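Long-range contact in ethanolamine kinase Pv091845 (PDB 2QG7), which probably phosphorylates ethanolamine, the first step in making phosphatidylethanolamine by way of free ethanolamine in the malaria parasite Plasmodium vivax: residues N106-N117 against I125-I138. Numbering follows the deposited sequence.
Sequences NEVDSLEFQIIN and IKVKDMSKQAKYLI
The first beta hairpin of the kinase-like N-terminal sheet pairs the outermost strand 112-116 antiparallel with strand 122-128, which strand 136-141 flanks on its other edge. Glu112 and Lys128 form one hydrogen-bonded pair, in which Lys128 N reaches Glu112 O at 2.7 Å. The return bond runs from Glu112 N to Lys128 O at 3.0 Å. Gln114 and Lys126 form the next such pair, with Gln114 N to Lys126 O at 2.9 Å. Between them the Phe113 side chain lies alongside Val127 and points the same way. With CG anti to the carbonyl carbon (chi1 -66°), the ring brings CE2 to 3.6 Å from Val127 CG2, and CD2 meets Ile125 CG2 at 4.1 Å. Helix 84-98 packs on this ring through Tyr88, Cys91 and Lys92, and Tyr88 OH is hydrogen-bonded to Ile115 N. Leu111, just before Glu112, extends the apolar contact, with CD2 4.1 Å from Val127 CG1. On the Glu112 face, Glu112 CB packs against Lys128 CB at 3.6 Å. The charged ends stay apart, with Glu112 OE2 6.0 Å from Lys128 NZ. Backbone bonds therefore set the register, Phe113 links the Val127 and Ile125 face to helix 84-98, and the opposite charges probably add only a mild attraction.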
loop_
_atom_site.group_PDB
_atom_site.type_symbol
_atom_site.label_atom_id
_atom_site.label_comp_id
_atom_site.label_asym_id
_atom_site.label_seq_id
_atom_site.Cartn_x
_atom_site.Cartn_y
_atom_site.Cartn_z
ATOM N N ASN D 106 -21.625 38.234 -22.460
ATOM C CA ASN D 106 -21.556 37.612 -23.779
ATOM C C ASN D 106 -20.397 38.179 -24.600
ATOM O O ASN D 106 -19.719 37.438 -25.328
ATOM C CB ASN D 106 -22.868 37.799 -24.516
ATOM N N GLU D 107 -20.186 39.495 -24.465
ATOM C CA GLU D 107 -19.117 40.235 -25.153
ATOM C C GLU D 107 -17.721 39.804 -24.684
ATOM O O GLU D 107 -16.783 39.745 -25.483
ATOM C CB GLU D 107 -19.301 41.752 -24.952
ATOM C CG GLU D 107 -18.300 42.656 -25.721
ATOM C CD GLU D 107 -18.747 43.026 -27.160
ATOM O OE1 GLU D 107 -17.913 42.928 -28.098
ATOM O OE2 GLU D 107 -19.919 43.439 -27.357
ATOM N N VAL D 108 -17.587 39.496 -23.396
ATOM C CA VAL D 108 -16.270 39.170 -22.834
ATOM C C VAL D 108 -15.853 37.701 -23.012
ATOM O O VAL D 108 -16.506 36.779 -22.509
ATOM C CB VAL D 108 -16.117 39.627 -21.358
ATOM C CG1 VAL D 108 -14.688 39.370 -20.863
ATOM C CG2 VAL D 108 -16.437 41.113 -21.218
ATOM N N ASP D 109 -14.774 37.515 -23.774
ATOM C CA ASP D 109 -14.005 36.273 -23.805
ATOM C C ASP D 109 -12.551 36.647 -23.458
ATOM O O ASP D 109 -11.551 36.075 -23.993
ATOM C CB ASP D 109 -14.125 35.563 -25.171
ATOM C CG ASP D 109 -13.499 36.356 -26.325
ATOM O OD1 ASP D 109 -13.571 37.608 -26.307
ATOM O OD2 ASP D 109 -12.950 35.715 -27.267
ATOM N N SER D 110 -12.471 37.640 -22.551
ATOM C CA SER D 110 -11.226 38.060 -21.911
ATOM C C SER D 110 -11.143 37.450 -20.505
ATOM O O SER D 110 -10.502 38.010 -19.592
ATOM C CB SER D 110 -11.166 39.593 -21.822
ATOM O OG SER D 110 -11.390 40.195 -23.091
ATOM N N LEU D 111 -11.810 36.306 -20.337
ATOM C CA LEU D 111 -11.835 35.628 -19.056
ATOM C C LEU D 111 -10.571 34.799 -18.907
ATOM O O LEU D 111 -10.130 34.150 -19.851
ATOM C CB LEU D 111 -13.077 34.746 -18.924
ATOM C CG LEU D 111 -14.478 35.356 -19.111
ATOM C CD1 LEU D 111 -15.443 34.283 -19.598
ATOM C CD2 LEU D 111 -14.985 36.002 -17.831
ATOM N N GLU D 112 -9.979 34.865 -17.721
ATOM C CA GLU D 112 -8.819 34.070 -17.368
ATOM C C GLU D 112 -9.291 32.723 -16.826
ATOM O O GLU D 112 -10.073 32.677 -15.875
ATOM C CB GLU D 112 -7.997 34.811 -16.299
ATOM C CG GLU D 112 -6.961 35.808 -16.849
ATOM C CD GLU D 112 -5.595 35.162 -17.115
ATOM O OE1 GLU D 112 -5.531 34.054 -17.754
ATOM O OE2 GLU D 112 -4.581 35.766 -16.673
ATOM N N PHE D 113 -8.829 31.634 -17.436
ATOM C CA PHE D 113 -9.163 30.295 -16.973
ATOM C C PHE D 113 -7.957 29.618 -16.375
ATOM O O PHE D 113 -6.898 29.594 -16.991
ATOM C CB PHE D 113 -9.702 29.436 -18.113
ATOM C CG PHE D 113 -11.005 29.902 -18.641
ATOM C CD1 PHE D 113 -11.071 30.557 -19.872
ATOM C CD2 PHE D 113 -12.175 29.701 -17.906
ATOM C CE1 PHE D 113 -12.286 31.009 -20.372
ATOM C CE2 PHE D 113 -13.397 30.149 -18.389
ATOM C CZ PHE D 113 -13.450 30.805 -19.628
ATOM N N GLN D 114 -8.122 29.068 -15.170
ATOM C CA GLN D 114 -7.065 28.286 -14.528
ATOM C C GLN D 114 -7.580 26.963 -13.922
ATOM O O GLN D 114 -8.464 26.952 -13.058
ATOM C CB GLN D 114 -6.282 29.141 -13.510
ATOM C CG GLN D 114 -4.976 28.508 -12.974
ATOM C CD GLN D 114 -4.149 27.772 -14.059
ATOM O OE1 GLN D 114 -3.860 26.571 -13.917
ATOM N NE2 GLN D 114 -3.765 28.495 -15.141
ATOM N N ILE D 115 -7.029 25.852 -14.409
ATOM C CA ILE D 115 -7.320 24.534 -13.845
ATOM C C ILE D 115 -6.746 24.404 -12.431
ATOM O O ILE D 115 -5.533 24.495 -12.216
ATOM C CB ILE D 115 -6.863 23.354 -14.768
ATOM C CG1 ILE D 115 -7.430 22.016 -14.231
ATOM C CG2 ILE D 115 -5.327 23.329 -14.960
ATOM C CD1 ILE D 115 -7.128 20.824 -15.169
ATOM N N ILE D 116 -7.640 24.203 -11.468
ATOM C CA ILE D 116 -7.242 24.115 -10.065
ATOM C C ILE D 116 -7.577 22.740 -9.473
ATOM O O ILE D 116 -8.389 21.986 -10.031
ATOM C CB ILE D 116 -7.797 25.329 -9.223
ATOM C CG1 ILE D 116 -6.857 25.669 -8.052
ATOM C CG2 ILE D 116 -9.272 25.121 -8.776
ATOM C CD1 ILE D 116 -5.460 26.246 -8.495
ATOM N N ASN D 117 -6.940 22.430 -8.347
ATOM C CA ASN D 117 -7.002 21.107 -7.728
ATOM C C ASN D 117 -8.215 20.919 -6.826
ATOM O O ASN D 117 -8.770 19.814 -6.758
ATOM C CB ASN D 117 -5.698 20.821 -6.968
ATOM C CG ASN D 117 -4.474 21.567 -7.576
ATOM O OD1 ASN D 117 -4.379 21.762 -8.813
ATOM N ND2 ASN D 117 -3.546 21.983 -6.700
ATOM N N ILE D 125 -12.305 24.381 -12.551
ATOM C CA ILE D 125 -11.734 25.453 -13.345
ATOM C C ILE D 125 -12.187 26.801 -12.813
ATOM O O ILE D 125 -13.390 27.120 -12.818
ATOM C CB ILE D 125 -12.026 25.328 -14.879
ATOM C CG1 ILE D 125 -11.738 23.901 -15.391
ATOM C CG2 ILE D 125 -11.245 26.407 -15.684
ATOM C CD1 ILE D 125 -12.964 22.952 -15.326
ATOM N N LYS D 126 -11.181 27.554 -12.345
ATOM C CA LYS D 126 -11.307 28.924 -11.844
ATOM C C LYS D 126 -11.425 29.909 -13.028
ATOM O O LYS D 126 -10.619 29.882 -13.956
ATOM C CB LYS D 126 -10.071 29.245 -10.982
ATOM C CG LYS D 126 -9.803 30.757 -10.711
ATOM C CD LYS D 126 -8.595 30.925 -9.780
ATOM C CE LYS D 126 -8.631 32.329 -9.125
ATOM N NZ LYS D 126 -7.494 32.624 -8.191
ATOM N N VAL D 127 -12.448 30.752 -12.985
ATOM C CA VAL D 127 -12.736 31.719 -14.040
ATOM C C VAL D 127 -12.554 33.119 -13.459
ATOM O O VAL D 127 -13.236 33.481 -12.506
ATOM C CB VAL D 127 -14.201 31.577 -14.571
ATOM C CG1 VAL D 127 -14.461 32.515 -15.751
ATOM C CG2 VAL D 127 -14.508 30.144 -14.947
ATOM N N LYS D 128 -11.635 33.901 -14.024
ATOM C CA LYS D 128 -11.414 35.283 -13.560
ATOM C C LYS D 128 -11.974 36.293 -14.565
ATOM O O LYS D 128 -11.969 36.036 -15.763
ATOM C CB LYS D 128 -9.924 35.560 -13.302
ATOM C CG LYS D 128 -9.194 34.478 -12.467
ATOM C CD LYS D 128 -7.810 35.015 -12.010
ATOM C CE LYS D 128 -6.820 33.834 -11.790
ATOM N NZ LYS D 128 -5.567 34.425 -10.865
ATOM N N ASP D 129 -12.466 37.432 -14.081
ATOM C CA ASP D 129 -12.859 38.536 -14.980
ATOM C C ASP D 129 -12.084 39.821 -14.665
ATOM O O ASP D 129 -12.059 40.270 -13.510
ATOM C CB ASP D 129 -14.376 38.787 -14.932
ATOM C CG ASP D 129 -14.880 39.613 -16.115
ATOM O OD1 ASP D 129 -14.123 39.795 -17.106
ATOM O OD2 ASP D 129 -16.048 40.068 -16.066
ATOM N N MET D 130 -11.440 40.381 -15.699
ATOM C CA MET D 130 -10.706 41.641 -15.573
ATOM C C MET D 130 -11.668 42.803 -15.283
ATOM O O MET D 130 -11.538 43.508 -14.261
ATOM C CB MET D 130 -9.880 41.922 -16.855
ATOM C CG MET D 130 -9.138 43.274 -16.881
ATOM S SD MET D 130 -10.049 44.642 -17.661
ATOM C CE MET D 130 -9.038 46.043 -17.146
ATOM N N SER D 131 -12.633 42.978 -16.187
ATOM C CA SER D 131 -13.514 44.160 -16.214
ATOM C C SER D 131 -14.465 44.306 -15.017
ATOM O O SER D 131 -14.827 45.432 -14.643
ATOM C CB SER D 131 -14.299 44.214 -17.539
ATOM O OG SER D 131 -15.173 43.091 -17.683
ATOM N N LYS D 132 -14.865 43.175 -14.434
ATOM C CA LYS D 132 -15.773 43.160 -13.280
ATOM C C LYS D 132 -15.053 42.690 -12.023
ATOM O O LYS D 132 -15.615 42.759 -10.924
ATOM C CB LYS D 132 -17.007 42.286 -13.557
ATOM C CG LYS D 132 -18.054 42.945 -14.459
ATOM C CD LYS D 132 -18.987 43.863 -13.656
ATOM C CE LYS D 132 -19.953 43.048 -12.773
ATOM N NZ LYS D 132 -20.674 43.899 -11.721
ATOM N N GLN D 133 -13.806 42.230 -12.202
ATOM C CA GLN D 133 -12.958 41.703 -11.113
ATOM C C GLN D 133 -13.728 40.725 -10.187
ATOM O O GLN D 133 -13.744 40.879 -8.943
ATOM C CB GLN D 133 -12.304 42.855 -10.325
ATOM C CG GLN D 133 -11.076 42.436 -9.507
ATOM C CD GLN D 133 -9.771 42.568 -10.281
ATOM O OE1 GLN D 133 -9.680 42.201 -11.464
ATOM N NE2 GLN D 133 -8.745 43.095 -9.610
ATOM N N ALA D 134 -14.377 39.736 -10.817
ATOM C CA ALA D 134 -15.240 38.787 -10.112
ATOM C C ALA D 134 -14.915 37.357 -10.550
ATOM O O ALA D 134 -14.708 37.096 -11.750
ATOM C CB ALA D 134 -16.715 39.110 -10.361
ATOM N N LYS D 135 -14.877 36.439 -9.577
ATOM C CA LYS D 135 -14.426 35.078 -9.829
ATOM C C LYS D 135 -15.533 34.043 -9.693
ATOM O O LYS D 135 -16.334 34.080 -8.750
ATOM C CB LYS D 135 -13.219 34.747 -8.960
ATOM C CG LYS D 135 -12.102 35.848 -9.070
ATOM C CD LYS D 135 -10.874 35.364 -8.245
ATOM C CE LYS D 135 -9.782 36.499 -8.324
ATOM N NZ LYS D 135 -8.441 35.880 -7.670
ATOM N N TYR D 136 -15.583 33.139 -10.672
ATOM C CA TYR D 136 -16.513 31.995 -10.686
ATOM C C TYR D 136 -15.712 30.704 -10.717
ATOM O O TYR D 136 -14.485 30.731 -10.814
ATOM C CB TYR D 136 -17.488 32.071 -11.876
ATOM C CG TYR D 136 -18.248 33.389 -11.958
ATOM C CD1 TYR D 136 -17.751 34.471 -12.701
ATOM C CD2 TYR D 136 -19.461 33.561 -11.277
ATOM C CE1 TYR D 136 -18.446 35.685 -12.754
ATOM C CE2 TYR D 136 -20.154 34.770 -11.327
ATOM C CZ TYR D 136 -19.644 35.819 -12.064
ATOM O OH TYR D 136 -20.350 37.002 -12.114
ATOM N N LEU D 137 -16.407 29.577 -10.606
ATOM C CA LEU D 137 -15.769 28.259 -10.605
ATOM C C LEU D 137 -16.583 27.318 -11.488
ATOM O O LEU D 137 -17.829 27.263 -11.375
ATOM C CB LEU D 137 -15.677 27.715 -9.166
ATOM C CG LEU D 137 -14.902 26.430 -8.874
ATOM C CD1 LEU D 137 -13.417 26.646 -9.097
ATOM C CD2 LEU D 137 -15.147 25.956 -7.436
ATOM N N ILE D 138 -15.897 26.601 -12.383
ATOM C CA ILE D 138 -16.582 25.601 -13.173
ATOM C C ILE D 138 -16.197 24.227 -12.658
ATOM O O ILE D 138 -15.012 23.916 -12.493
ATOM C CB ILE D 138 -16.305 25.720 -14.690
ATOM C CG1 ILE D 138 -16.715 27.101 -15.205
ATOM C CG2 ILE D 138 -17.053 24.631 -15.460
ATOM C CD1 ILE D 138 -16.375 27.330 -16.665
#